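Local coordinates for protein arginine kinase (Anthopleura japonica, PDB 4RF6) that catalyses the reversible transfer of a phosphate group from ATP to L-arginine, yielding phosphoarginine and ADP, with two phosphagen kinase units in one chain, at residues A[312-317]-A[332-337]; A[452-457]-A[621-626]; A[469-474]-A[594-599]; A[513-518]-A[610-615]; A[372-377]-A[388-393]. All blocks are in the same frame, centred on the assembly; numbering follows the deposited sequence.

Contact 1 of 5, residues A[312-317]-A[332-337]; sequences IQARGI and YDISNR
Ile312 meets the second strand by its branch: CD1 lies 3.8 Å from CG2 of Ile334. Gln313 makes an antiparallel hydrogen-bonded pair with Ser335, its N 2.8 Å from Ser335 O and its O accepting from Ser335 N. Its CG sits between backbone N and carbonyl carbon (chi1 58°), which brings the amide over Ser335, and NE2 donates to Ser335 OG at 2.9 Å, with the hydroxyl 28° out of the amide plane. Ala314 turns to the other face, CB 3.7 Å from CD1 of Ile334. Arg315, in a predicted ATP site with Gly316 and Ile317, pairs with Asp333; Asp333 N reaches Arg315 O at 2.7 Å. Ile317 then lays CD1 against the CB of Asp333. Asp333 itself bridges to Arg287 and bonds Ser289, both of the predicted ATP site. The pair forms the edge of an eight-stranded antiparallel sheet: strand 286-293 lies beyond 331-336, while helices 303-310 and 344-370 cover the Ile312, Ala314 and Ile334 face.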
# COMPACT_ATOMS: atom_id res chain seq x y z
N ILE A 312 15.22 19.05 4.13
CA ILE A 312 14.88 17.65 3.93
C ILE A 312 15.97 16.98 3.11
O ILE A 312 16.87 17.65 2.61
CB ILE A 312 13.51 17.51 3.26
CG1 ILE A 312 13.47 18.32 1.95
CG2 ILE A 312 12.41 17.96 4.21
CD1 ILE A 312 12.10 18.30 1.26
N GLN A 313 15.89 15.66 2.98
CA GLN A 313 16.89 14.91 2.22
C GLN A 313 16.19 13.87 1.35
O GLN A 313 15.11 13.39 1.71
CB GLN A 313 17.87 14.23 3.17
CG GLN A 313 17.21 13.28 4.16
CD GLN A 313 18.09 12.94 5.35
OE1 GLN A 313 19.32 12.94 5.25
NE2 GLN A 313 17.46 12.63 6.48
N ALA A 314 16.80 13.53 0.22
CA ALA A 314 16.23 12.53 -0.67
C ALA A 314 17.16 11.34 -0.85
O ALA A 314 18.31 11.50 -1.26
CB ALA A 314 15.89 13.14 -2.02
N ARG A 315 16.66 10.15 -0.54
CA ARG A 315 17.43 8.92 -0.69
C ARG A 315 16.64 7.89 -1.47
O ARG A 315 15.41 7.88 -1.40
CB ARG A 315 17.79 8.35 0.68
CG ARG A 315 18.78 9.17 1.49
CD ARG A 315 20.22 8.92 1.05
NE ARG A 315 21.15 9.10 2.16
CZ ARG A 315 21.33 8.19 3.12
NH1 ARG A 315 20.66 7.05 3.10
NH2 ARG A 315 22.19 8.42 4.10
N GLY A 316 17.33 7.03 -2.21
CA GLY A 316 16.69 5.90 -2.86
C GLY A 316 15.97 5.04 -1.84
O GLY A 316 16.32 5.05 -0.66
N ILE A 317 14.96 4.30 -2.28
CA ILE A 317 14.11 3.53 -1.37
C ILE A 317 14.83 2.34 -0.74
O ILE A 317 14.88 2.19 0.48
CB ILE A 317 12.80 3.09 -2.07
CG1 ILE A 317 11.60 3.76 -1.42
CG2 ILE A 317 12.64 1.58 -2.02
CD1 ILE A 317 11.75 5.25 -1.32
N TYR A 332 11.73 7.98 -4.28
CA TYR A 332 12.64 8.50 -3.28
C TYR A 332 12.00 8.58 -1.90
O TYR A 332 10.80 8.84 -1.77
CB TYR A 332 13.17 9.88 -3.70
CG TYR A 332 14.16 9.83 -4.84
CD1 TYR A 332 13.74 9.58 -6.14
CD2 TYR A 332 15.52 10.03 -4.61
CE1 TYR A 332 14.64 9.53 -7.19
CE2 TYR A 332 16.42 9.98 -5.65
CZ TYR A 332 15.98 9.73 -6.93
OH TYR A 332 16.89 9.68 -7.97
N ASP A 333 12.80 8.31 -0.87
CA ASP A 333 12.37 8.51 0.51
C ASP A 333 12.76 9.93 0.89
O ASP A 333 13.95 10.24 1.04
CB ASP A 333 13.05 7.49 1.43
CG ASP A 333 12.61 7.61 2.88
OD1 ASP A 333 11.56 8.22 3.16
OD2 ASP A 333 13.33 7.08 3.76
N ILE A 334 11.77 10.81 1.02
CA ILE A 334 12.02 12.17 1.47
C ILE A 334 11.90 12.18 3.00
O ILE A 334 10.91 11.71 3.54
CB ILE A 334 11.03 13.16 0.84
CG1 ILE A 334 10.90 12.90 -0.65
CG2 ILE A 334 11.49 14.60 1.06
CD1 ILE A 334 12.21 13.03 -1.40
N SER A 335 12.91 12.70 3.70
CA SER A 335 12.85 12.74 5.16
C SER A 335 13.43 14.04 5.70
O SER A 335 14.13 14.77 5.00
CB SER A 335 13.56 11.52 5.77
OG SER A 335 14.95 11.55 5.52
N ASN A 336 13.13 14.34 6.96
CA ASN A 336 13.67 15.55 7.58
C ASN A 336 15.12 15.34 8.01
O ASN A 336 15.51 14.25 8.42
CB ASN A 336 12.84 15.91 8.81
CG ASN A 336 12.77 14.78 9.80
OD1 ASN A 336 12.41 13.66 9.44
ND2 ASN A 336 13.15 15.04 11.05
N ARG A 337 15.92 16.40 7.92
CA ARG A 337 17.29 16.33 8.41
C ARG A 337 17.42 16.88 9.83
O ARG A 337 18.41 16.63 10.51
CB ARG A 337 18.25 17.06 7.48
CG ARG A 337 18.96 16.16 6.48
CD ARG A 337 20.01 16.91 5.67
NE ARG A 337 19.40 17.90 4.78
CZ ARG A 337 19.92 18.29 3.62
NH1 ARG A 337 21.05 17.75 3.18
NH2 ARG A 337 19.30 19.20 2.88
O HOH W 1 14.60 4.64 2.89

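Contact 2 of 5, residues A[452-457]-A[621-626]; sequences YKLANK and TDAHGY
The backbones of 452-457, a loop whose residues 454-456 take helical backbone angles, and of 621-626, a tight turn closed by Thr621 N to Gly625 O and a weaker return bond, come nearest at Lys457 and Ala623, whose CA atoms are 4.3 Å apart. From the loop, Tyr452 sends its hydroxyl into the turn: CG stands anti to the backbone N (chi1 179°), and OH donates to Ala623 O over 2.6 Å. That oxygen lies at the ring edge, near its plane, whereas the hydroxyl is tilted 27° from the carbonyl plane. Leu454 packs on the same turn, its CD2 touching Ala623 CB at 4.0 Å and riding over one face of the His624 imidazole, a CH-pi contact 4.0 Å from the ring centroid and offset toward its rim. At the ring edge, in its plane, Thr621 OG1 is hydrogen-bonded to ND1 of His624 at 2.9 Å, which helps to fix the ring's rotation under the leucine. Lys457 runs its extended chain across Asp622, CB 3.4 Å from Asp622 O. One short phenolic bond to a main-chain carbonyl, with Leu454 CD2 beside the carbonyl oxygen, thus ties the linker after helix 438-448 to the hairpin of the catalytic domain; the opposite charges of Lys457 and Asp622 may add a mild attraction.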
# COMPACT_ATOMS: atom_id res chain seq x y z
N TYR A 452 -21.59 -4.28 -33.08
CA TYR A 452 -22.38 -3.37 -32.24
C TYR A 452 -22.21 -1.89 -32.58
O TYR A 452 -21.08 -1.42 -32.83
CB TYR A 452 -22.08 -3.60 -30.75
CG TYR A 452 -22.84 -2.69 -29.81
CD1 TYR A 452 -24.16 -2.95 -29.49
CD2 TYR A 452 -22.22 -1.59 -29.23
CE1 TYR A 452 -24.86 -2.14 -28.63
CE2 TYR A 452 -22.91 -0.76 -28.35
CZ TYR A 452 -24.23 -1.05 -28.07
OH TYR A 452 -24.95 -0.25 -27.21
N LYS A 453 -23.32 -1.16 -32.59
CA LYS A 453 -23.29 0.29 -32.73
C LYS A 453 -23.86 0.91 -31.47
O LYS A 453 -24.89 0.45 -30.97
CB LYS A 453 -24.11 0.75 -33.94
CG LYS A 453 -23.85 -0.00 -35.22
CD LYS A 453 -22.40 0.10 -35.67
CE LYS A 453 -22.14 -0.80 -36.88
NZ LYS A 453 -20.73 -0.75 -37.34
N LEU A 454 -23.19 1.93 -30.94
CA LEU A 454 -23.64 2.59 -29.71
C LEU A 454 -25.05 3.16 -29.83
O LEU A 454 -25.77 3.27 -28.84
CB LEU A 454 -22.64 3.68 -29.30
CG LEU A 454 -21.32 3.13 -28.77
CD1 LEU A 454 -20.18 4.10 -29.00
CD2 LEU A 454 -21.42 2.78 -27.29
N ALA A 455 -25.44 3.53 -31.05
CA ALA A 455 -26.80 3.99 -31.32
C ALA A 455 -27.84 2.91 -31.01
O ALA A 455 -28.97 3.22 -30.63
CB ALA A 455 -26.92 4.45 -32.76
N ASN A 456 -27.47 1.64 -31.18
CA ASN A 456 -28.38 0.53 -30.87
C ASN A 456 -28.75 0.48 -29.39
O ASN A 456 -29.85 0.06 -29.02
CB ASN A 456 -27.75 -0.82 -31.19
CG ASN A 456 -27.38 -0.97 -32.65
OD1 ASN A 456 -26.59 -1.85 -33.00
ND2 ASN A 456 -27.93 -0.13 -33.50
N LYS A 457 -27.78 0.87 -28.57
CA LYS A 457 -27.89 0.75 -27.12
C LYS A 457 -27.97 -0.71 -26.66
O LYS A 457 -28.12 -1.63 -27.47
CB LYS A 457 -29.01 1.62 -26.56
CG LYS A 457 -28.70 3.10 -26.80
CD LYS A 457 -29.82 4.02 -26.38
CE LYS A 457 -29.33 5.47 -26.44
NZ LYS A 457 -30.32 6.41 -25.86
N THR A 621 -24.49 2.41 -18.34
CA THR A 621 -25.19 3.36 -19.21
C THR A 621 -26.03 2.60 -20.22
O THR A 621 -25.82 1.40 -20.42
CB THR A 621 -24.22 4.30 -19.97
OG1 THR A 621 -23.48 3.56 -20.95
CG2 THR A 621 -23.26 4.99 -19.01
N ASP A 622 -26.97 3.28 -20.87
CA ASP A 622 -27.77 2.63 -21.90
C ASP A 622 -26.92 2.24 -23.10
O ASP A 622 -27.14 1.20 -23.71
CB ASP A 622 -28.92 3.54 -22.36
CG ASP A 622 -29.99 3.74 -21.30
OD1 ASP A 622 -30.02 2.95 -20.33
OD2 ASP A 622 -30.79 4.69 -21.44
N ALA A 623 -25.95 3.07 -23.45
CA ALA A 623 -25.13 2.83 -24.64
C ALA A 623 -24.03 1.78 -24.43
O ALA A 623 -23.70 1.03 -25.36
CB ALA A 623 -24.54 4.12 -25.15
N HIS A 624 -23.44 1.75 -23.24
CA HIS A 624 -22.29 0.88 -22.96
C HIS A 624 -22.59 -0.34 -22.08
O HIS A 624 -21.71 -1.20 -21.87
CB HIS A 624 -21.15 1.67 -22.30
CG HIS A 624 -20.76 2.91 -23.03
ND1 HIS A 624 -21.40 4.12 -22.85
CD2 HIS A 624 -19.77 3.14 -23.93
CE1 HIS A 624 -20.83 5.03 -23.62
NE2 HIS A 624 -19.84 4.47 -24.28
N GLY A 625 -23.79 -0.42 -21.53
CA GLY A 625 -24.08 -1.46 -20.56
C GLY A 625 -23.26 -1.24 -19.30
O GLY A 625 -22.98 -0.09 -18.94
N TYR A 626 -22.84 -2.31 -18.64
CA TYR A 626 -22.01 -2.14 -17.44
C TYR A 626 -20.63 -1.60 -17.81
O TYR A 626 -19.98 -2.08 -18.74
CB TYR A 626 -21.92 -3.42 -16.62
CG TYR A 626 -23.27 -3.81 -16.06
CD1 TYR A 626 -23.79 -3.16 -14.95
CD2 TYR A 626 -24.02 -4.82 -16.65
CE1 TYR A 626 -25.03 -3.49 -14.44
CE2 TYR A 626 -25.25 -5.16 -16.15
CZ TYR A 626 -25.75 -4.50 -15.05
OH TYR A 626 -26.99 -4.85 -14.55

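Contact 3 of 5, residues A[469-474]-A[594-599]; sequences APNLDP and KGSDIG
Asn471 and Asp597 run nearly perpendicular as side chains, yet their amide and carboxylate planes are stacked, 23° apart, at the start of helix 598-616. Asp597 is the N-cap of that helix and the centre of an inverse gamma turn; its OD1 caps Ser600 N through a weak bond. The loop 469-474, which leads into strand 479-488, lies against this helix start. Ser596 points at the loop, with OG between its backbone N and carbonyl carbon (chi1 59°), where it accepts from Asp473 N at 2.9 Å. Asp473 sets its CB 3.7 Å from the CB of Ser596, while its carboxylate turns back to Tyr478 N and Ile479 N. On the inner side, Leu472 CD1 meets Ile598 CD1 at 4.3 Å, next to helix 696-714. Waters fill in the polar seam: one accepts a hydrogen bond from Leu472 N at 3.0 Å and lies 2.6 Å from Ser596 O, and another accepts from Gly599 N at 3.0 Å.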
# COMPACT_ATOMS: atom_id res chain seq x y z
N ALA A 469 -33.02 -23.89 -19.92
CA ALA A 469 -31.85 -24.74 -20.07
C ALA A 469 -31.92 -26.06 -19.30
O ALA A 469 -31.28 -26.21 -18.26
CB ALA A 469 -30.58 -23.97 -19.67
N PRO A 470 -32.69 -27.03 -19.82
CA PRO A 470 -32.67 -28.38 -19.23
C PRO A 470 -31.25 -28.96 -19.30
O PRO A 470 -30.62 -28.84 -20.35
CB PRO A 470 -33.62 -29.18 -20.14
CG PRO A 470 -34.52 -28.14 -20.77
CD PRO A 470 -33.66 -26.91 -20.92
N ASN A 471 -30.76 -29.56 -18.21
CA ASN A 471 -29.36 -29.98 -18.12
C ASN A 471 -28.89 -30.88 -19.27
O ASN A 471 -29.46 -31.94 -19.52
CB ASN A 471 -29.08 -30.65 -16.77
CG ASN A 471 -27.59 -30.71 -16.44
OD1 ASN A 471 -26.78 -30.00 -17.04
ND2 ASN A 471 -27.23 -31.57 -15.49
N LEU A 472 -27.84 -30.44 -19.97
CA LEU A 472 -27.40 -31.09 -21.20
C LEU A 472 -26.78 -32.47 -21.02
O LEU A 472 -27.16 -33.42 -21.70
CB LEU A 472 -26.42 -30.18 -21.95
CG LEU A 472 -27.04 -28.94 -22.57
CD1 LEU A 472 -26.02 -28.15 -23.36
CD2 LEU A 472 -28.20 -29.37 -23.45
N ASP A 473 -25.81 -32.57 -20.11
CA ASP A 473 -24.98 -33.77 -20.00
C ASP A 473 -24.79 -34.18 -18.54
O ASP A 473 -23.69 -34.08 -18.00
CB ASP A 473 -23.62 -33.49 -20.65
CG ASP A 473 -22.73 -34.72 -20.72
OD1 ASP A 473 -23.25 -35.84 -20.52
OD2 ASP A 473 -21.52 -34.56 -20.98
N PRO A 474 -25.87 -34.66 -17.88
CA PRO A 474 -25.86 -35.10 -16.48
C PRO A 474 -24.71 -36.04 -16.10
O PRO A 474 -24.30 -36.04 -14.93
CB PRO A 474 -27.20 -35.84 -16.33
CG PRO A 474 -27.73 -36.02 -17.73
CD PRO A 474 -27.20 -34.86 -18.49
N LYS A 594 -18.58 -28.36 -11.84
CA LYS A 594 -18.23 -29.51 -12.66
C LYS A 594 -19.50 -29.88 -13.38
O LYS A 594 -20.60 -29.64 -12.86
CB LYS A 594 -17.79 -30.70 -11.80
CG LYS A 594 -16.48 -30.53 -11.05
CD LYS A 594 -16.00 -31.91 -10.59
CE LYS A 594 -15.63 -31.92 -9.12
NZ LYS A 594 -14.25 -31.41 -8.89
N GLY A 595 -19.39 -30.47 -14.56
CA GLY A 595 -20.58 -30.92 -15.26
C GLY A 595 -21.19 -29.85 -16.15
O GLY A 595 -20.52 -28.87 -16.51
N SER A 596 -22.47 -30.01 -16.46
CA SER A 596 -23.06 -29.34 -17.61
C SER A 596 -24.14 -28.31 -17.32
O SER A 596 -24.70 -27.72 -18.25
CB SER A 596 -23.67 -30.41 -18.52
OG SER A 596 -24.65 -31.15 -17.82
N ASP A 597 -24.45 -28.08 -16.05
CA ASP A 597 -25.67 -27.33 -15.72
C ASP A 597 -25.49 -25.81 -15.75
O ASP A 597 -25.28 -25.18 -14.71
CB ASP A 597 -26.24 -27.78 -14.37
CG ASP A 597 -27.71 -27.43 -14.22
OD1 ASP A 597 -28.23 -26.69 -15.09
OD2 ASP A 597 -28.34 -27.89 -13.25
N ILE A 598 -25.62 -25.23 -16.94
CA ILE A 598 -25.46 -23.79 -17.12
C ILE A 598 -26.54 -22.99 -16.39
O ILE A 598 -26.28 -21.91 -15.87
CB ILE A 598 -25.45 -23.39 -18.61
CG1 ILE A 598 -24.43 -24.22 -19.38
CG2 ILE A 598 -25.13 -21.91 -18.77
CD1 ILE A 598 -25.04 -25.24 -20.31
N GLY A 599 -27.76 -23.53 -16.37
CA GLY A 599 -28.88 -22.86 -15.74
C GLY A 599 -28.67 -22.66 -14.26
O GLY A 599 -29.02 -21.61 -13.70
O HOH W 2 -28.48 -26.24 -17.49
O HOH W 3 -26.98 -27.64 -19.50
O HOH W 4 -23.01 -32.80 -16.05

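Contact 4 of 5, residues A[513-518]-A[610-615]; sequences GVLSSL and NEIDKQ
Two helices meet here through apolar branches, where the end of helix 501-516 meets helix 598-616 in the catalytic domain of the phosphagen kinase fold. Both helices lie on the large antiparallel sheet, which Leu515 reaches through Val579 and Ile581 of strand 577-581. Val514 holds the middle of the contact, and its CA is the one nearest to that of Ile612, at 6.4 Å. A chi1 of 180° spreads the two methyls of Val514 across the neighbouring helix: CG1 lies 3.8 Å from Ile612 CG1, and CG2 meets the amide of Gln615, which points back at it, at 3.5 Å from OE1. Ile612 continues inward, its CD1 3.9 Å from CD2 of Leu515, while Phe618 lies against it from beyond the helix. At the other end Leu518 and Glu611 pass antiparallel, Leu518 CD2 4.0 Å from the CG of Glu611. Several polar groups find partners within their own segment. Ser517 OG, like Ser517 N, donates to Val514 O, so that one carbonyl oxygen accepts two hydrogen bonds. Gln615 is held along its own helix, one turn on from Glu611: its NE2 gives a bond of 3.0 Å to Glu611 OE2, at the anti lone pair of that oxygen, with the oxygen 18° out of the Gln615 amide plane.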
# COMPACT_ATOMS: atom_id res chain seq x y z
N GLY A 513 -18.84 -6.16 3.09
CA GLY A 513 -20.08 -6.08 3.84
C GLY A 513 -21.21 -6.89 3.23
O GLY A 513 -21.82 -7.73 3.90
N VAL A 514 -21.48 -6.64 1.95
CA VAL A 514 -22.51 -7.39 1.24
C VAL A 514 -22.18 -8.88 1.19
O VAL A 514 -23.03 -9.72 1.49
CB VAL A 514 -22.71 -6.87 -0.20
CG1 VAL A 514 -23.78 -7.67 -0.91
CG2 VAL A 514 -23.07 -5.39 -0.19
N LEU A 515 -20.93 -9.20 0.84
CA LEU A 515 -20.53 -10.59 0.67
C LEU A 515 -20.64 -11.40 1.97
O LEU A 515 -21.04 -12.56 1.95
CB LEU A 515 -19.12 -10.69 0.08
CG LEU A 515 -18.90 -10.17 -1.34
CD1 LEU A 515 -17.49 -10.46 -1.81
CD2 LEU A 515 -19.91 -10.78 -2.30
N SER A 516 -20.30 -10.77 3.09
CA SER A 516 -20.35 -11.44 4.39
C SER A 516 -21.79 -11.71 4.83
O SER A 516 -22.04 -12.54 5.70
CB SER A 516 -19.62 -10.61 5.44
OG SER A 516 -20.34 -9.43 5.74
N SER A 517 -22.74 -11.00 4.22
CA SER A 517 -24.15 -11.13 4.58
C SER A 517 -24.84 -12.21 3.76
O SER A 517 -26.00 -12.55 4.00
CB SER A 517 -24.88 -9.80 4.36
OG SER A 517 -25.23 -9.65 2.99
N LEU A 518 -24.12 -12.75 2.77
CA LEU A 518 -24.70 -13.75 1.88
C LEU A 518 -24.97 -15.07 2.61
O LEU A 518 -24.13 -15.56 3.36
CB LEU A 518 -23.78 -13.99 0.68
CG LEU A 518 -23.65 -12.83 -0.31
CD1 LEU A 518 -22.77 -13.20 -1.49
CD2 LEU A 518 -25.02 -12.39 -0.79
N ASN A 610 -27.40 -9.86 -8.27
CA ASN A 610 -28.57 -9.03 -8.03
C ASN A 610 -28.63 -8.48 -6.60
O ASN A 610 -29.07 -7.35 -6.37
CB ASN A 610 -29.85 -9.79 -8.39
CG ASN A 610 -30.03 -9.94 -9.89
OD1 ASN A 610 -29.58 -9.09 -10.66
ND2 ASN A 610 -30.68 -11.02 -10.31
N GLU A 611 -28.19 -9.29 -5.64
CA GLU A 611 -28.15 -8.85 -4.25
C GLU A 611 -27.15 -7.71 -4.07
O GLU A 611 -27.43 -6.72 -3.40
CB GLU A 611 -27.79 -10.02 -3.33
CG GLU A 611 -27.76 -9.66 -1.85
CD GLU A 611 -29.07 -9.06 -1.37
OE1 GLU A 611 -30.14 -9.55 -1.80
OE2 GLU A 611 -29.03 -8.11 -0.56
N ILE A 612 -25.98 -7.86 -4.68
CA ILE A 612 -24.94 -6.82 -4.64
C ILE A 612 -25.44 -5.56 -5.32
O ILE A 612 -25.22 -4.45 -4.82
CB ILE A 612 -23.63 -7.30 -5.31
CG1 ILE A 612 -23.05 -8.50 -4.56
CG2 ILE A 612 -22.59 -6.18 -5.33
CD1 ILE A 612 -21.88 -9.18 -5.26
N ASP A 613 -26.12 -5.74 -6.46
CA ASP A 613 -26.67 -4.63 -7.22
C ASP A 613 -27.65 -3.84 -6.36
O ASP A 613 -27.55 -2.62 -6.24
CB ASP A 613 -27.39 -5.17 -8.46
CG ASP A 613 -27.62 -4.11 -9.53
OD1 ASP A 613 -27.21 -2.94 -9.34
OD2 ASP A 613 -28.20 -4.45 -10.58
N LYS A 614 -28.60 -4.55 -5.76
CA LYS A 614 -29.60 -3.95 -4.89
C LYS A 614 -28.96 -3.16 -3.74
O LYS A 614 -29.42 -2.07 -3.39
CB LYS A 614 -30.53 -5.05 -4.36
CG LYS A 614 -31.33 -4.69 -3.12
CD LYS A 614 -31.80 -5.97 -2.44
CE LYS A 614 -32.54 -5.68 -1.14
NZ LYS A 614 -33.96 -5.29 -1.37
N GLN A 615 -27.89 -3.69 -3.16
CA GLN A 615 -27.24 -3.02 -2.03
C GLN A 615 -26.31 -1.86 -2.43
O GLN A 615 -26.26 -0.84 -1.75
CB GLN A 615 -26.48 -4.02 -1.16
CG GLN A 615 -27.37 -4.99 -0.39
CD GLN A 615 -26.68 -5.58 0.82
OE1 GLN A 615 -26.06 -4.87 1.61
NE2 GLN A 615 -26.78 -6.90 0.97

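Contact 5 of 5, residues A[372-377]-A[388-393]; sequences VFPEVL and KYLTPE
Phe373 is the bump of this contact, its ring set into a hollow made by the bend at Leu390, Thr391 and Pro392. A chi1 of -171° swings CG to the far side from the backbone N, and the ring projects from the loop toward the bend and slides between two prolines. Pro392 covers one face in a CH-pi contact, CG 3.9 Å from the ring centroid and 17° off the normal, while Pro374 CD lies over the opposite face, 3.4 Å above the plane and toward the rim. The leading edge of the ring runs up against the backbone: CZ is 3.3 Å from Leu390 O, which lies in the ring plane. The hollow lies where the chain turns sharply. Leu390 directly follows helix 385-389 and is the centre of an inverse gamma turn, and Thr391 is the N-cap of helix 392-398, so this is a sharp corner between two short helices in the small N-terminal domain of the second phosphagen kinase unit. Thr391 OG1 bonds Leu394 N and also donates to Glu393 OE2, which it meets from above the carboxylate plane. Deeper in, Leu390 offers a second bump. Its CD2 meets Leu377 CD1 at 3.9 Å, the two side chains set almost square to each other, and CD2 also lies 4.1 Å from Phe373 CE1. Ile413 of helix 409-418 touches both Leu390 and Pro374, closing the inner side of this apolar cluster.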
# COMPACT_ATOMS: atom_id res chain seq x y z
N VAL A 372 2.12 17.33 -26.06
CA VAL A 372 2.42 17.08 -27.46
C VAL A 372 1.91 15.71 -27.90
O VAL A 372 1.89 14.77 -27.11
CB VAL A 372 3.95 17.21 -27.69
CG1 VAL A 372 4.44 16.30 -28.80
CG2 VAL A 372 4.31 18.67 -27.96
N PHE A 373 1.46 15.60 -29.16
CA PHE A 373 1.03 14.32 -29.73
C PHE A 373 2.10 13.25 -29.52
O PHE A 373 3.28 13.48 -29.78
CB PHE A 373 0.74 14.47 -31.22
CG PHE A 373 0.08 13.27 -31.83
CD1 PHE A 373 -1.30 13.13 -31.82
CD2 PHE A 373 0.85 12.27 -32.42
CE1 PHE A 373 -1.91 12.03 -32.38
CE2 PHE A 373 0.25 11.16 -32.98
CZ PHE A 373 -1.13 11.03 -32.96
N PRO A 374 1.68 12.07 -29.04
CA PRO A 374 2.63 10.98 -28.75
C PRO A 374 3.33 10.53 -30.03
O PRO A 374 2.76 9.76 -30.79
CB PRO A 374 1.73 9.86 -28.22
CG PRO A 374 0.43 10.53 -27.84
CD PRO A 374 0.29 11.67 -28.79
N GLU A 375 4.56 10.99 -30.23
CA GLU A 375 5.31 10.71 -31.46
C GLU A 375 5.46 9.21 -31.75
O GLU A 375 5.51 8.81 -32.91
CB GLU A 375 6.69 11.37 -31.40
CG GLU A 375 7.28 11.72 -32.77
CD GLU A 375 6.61 12.93 -33.40
OE1 GLU A 375 5.95 13.70 -32.66
OE2 GLU A 375 6.74 13.11 -34.63
N VAL A 376 5.53 8.40 -30.69
CA VAL A 376 5.69 6.95 -30.84
C VAL A 376 4.56 6.30 -31.64
O VAL A 376 4.72 5.22 -32.21
CB VAL A 376 5.83 6.23 -29.48
CG1 VAL A 376 6.94 6.85 -28.65
CG2 VAL A 376 4.52 6.28 -28.71
N LEU A 377 3.41 6.97 -31.69
CA LEU A 377 2.25 6.45 -32.41
C LEU A 377 2.42 6.61 -33.92
O LEU A 377 1.78 5.90 -34.70
CB LEU A 377 0.97 7.15 -31.96
CG LEU A 377 0.46 6.83 -30.55
CD1 LEU A 377 -0.85 7.55 -30.26
CD2 LEU A 377 0.30 5.33 -30.37
N LYS A 388 -4.86 3.77 -34.44
CA LYS A 388 -5.81 3.78 -35.54
C LYS A 388 -6.75 4.99 -35.48
O LYS A 388 -7.08 5.57 -36.51
CB LYS A 388 -6.63 2.49 -35.54
CG LYS A 388 -7.60 2.36 -36.72
CD LYS A 388 -8.28 1.00 -36.73
CE LYS A 388 -9.16 0.85 -37.96
NZ LYS A 388 -9.95 -0.41 -37.92
N TYR A 389 -7.15 5.38 -34.27
CA TYR A 389 -8.21 6.38 -34.12
C TYR A 389 -7.77 7.73 -33.54
O TYR A 389 -8.45 8.74 -33.75
CB TYR A 389 -9.38 5.79 -33.32
CG TYR A 389 -10.09 4.69 -34.06
CD1 TYR A 389 -10.70 4.94 -35.28
CD2 TYR A 389 -10.15 3.40 -33.55
CE1 TYR A 389 -11.35 3.94 -35.97
CE2 TYR A 389 -10.80 2.39 -34.23
CZ TYR A 389 -11.39 2.67 -35.44
OH TYR A 389 -12.04 1.68 -36.13
N LEU A 390 -6.65 7.76 -32.83
CA LEU A 390 -6.17 9.02 -32.26
C LEU A 390 -5.41 9.86 -33.29
O LEU A 390 -4.19 9.78 -33.39
CB LEU A 390 -5.29 8.78 -31.03
CG LEU A 390 -4.96 10.06 -30.25
CD1 LEU A 390 -6.16 10.52 -29.45
CD2 LEU A 390 -3.76 9.90 -29.34
N THR A 391 -6.14 10.66 -34.05
CA THR A 391 -5.53 11.63 -34.96
C THR A 391 -5.00 12.80 -34.14
O THR A 391 -5.46 13.03 -33.01
CB THR A 391 -6.54 12.14 -35.98
OG1 THR A 391 -7.36 13.14 -35.37
CG2 THR A 391 -7.42 11.00 -36.46
N PRO A 392 -4.02 13.54 -34.68
CA PRO A 392 -3.52 14.74 -33.98
C PRO A 392 -4.59 15.82 -33.78
O PRO A 392 -4.56 16.51 -32.76
CB PRO A 392 -2.41 15.24 -34.90
CG PRO A 392 -1.90 14.00 -35.57
CD PRO A 392 -3.13 13.15 -35.79
N GLU A 393 -5.51 15.97 -34.73
CA GLU A 393 -6.61 16.93 -34.58
C GLU A 393 -7.50 16.53 -33.42
O GLU A 393 -7.89 17.36 -32.60
CB GLU A 393 -7.45 17.02 -35.86
CG GLU A 393 -6.66 17.22 -37.14
CD GLU A 393 -6.08 15.93 -37.68
OE1 GLU A 393 -4.95 15.95 -38.20
OE2 GLU A 393 -6.76 14.88 -37.58

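Contact 1 lies in the first of the two approximate repeats and contacts 2 to 5 in the second, so the set samples both halves of the double-domain enzyme. Along the chain, contact 1 closes first, then contact 5, and contact 2 spans a long loop within which contacts 3 and 4 fall. Those two interlock in sequence and share helix 598-616, one at its start and one near its end, with centres 26 Å apart. Contact 2 touches contact 4 through Tyr626 and Asp613, whereas contact 5, in the N-terminal domain, stays about 9 Å from contact 2 at nearest atoms. Contact 1 is remote, its centre 61 Å from that of contact 3, at the edge of a sheet whose strand order recurs in the second repeat.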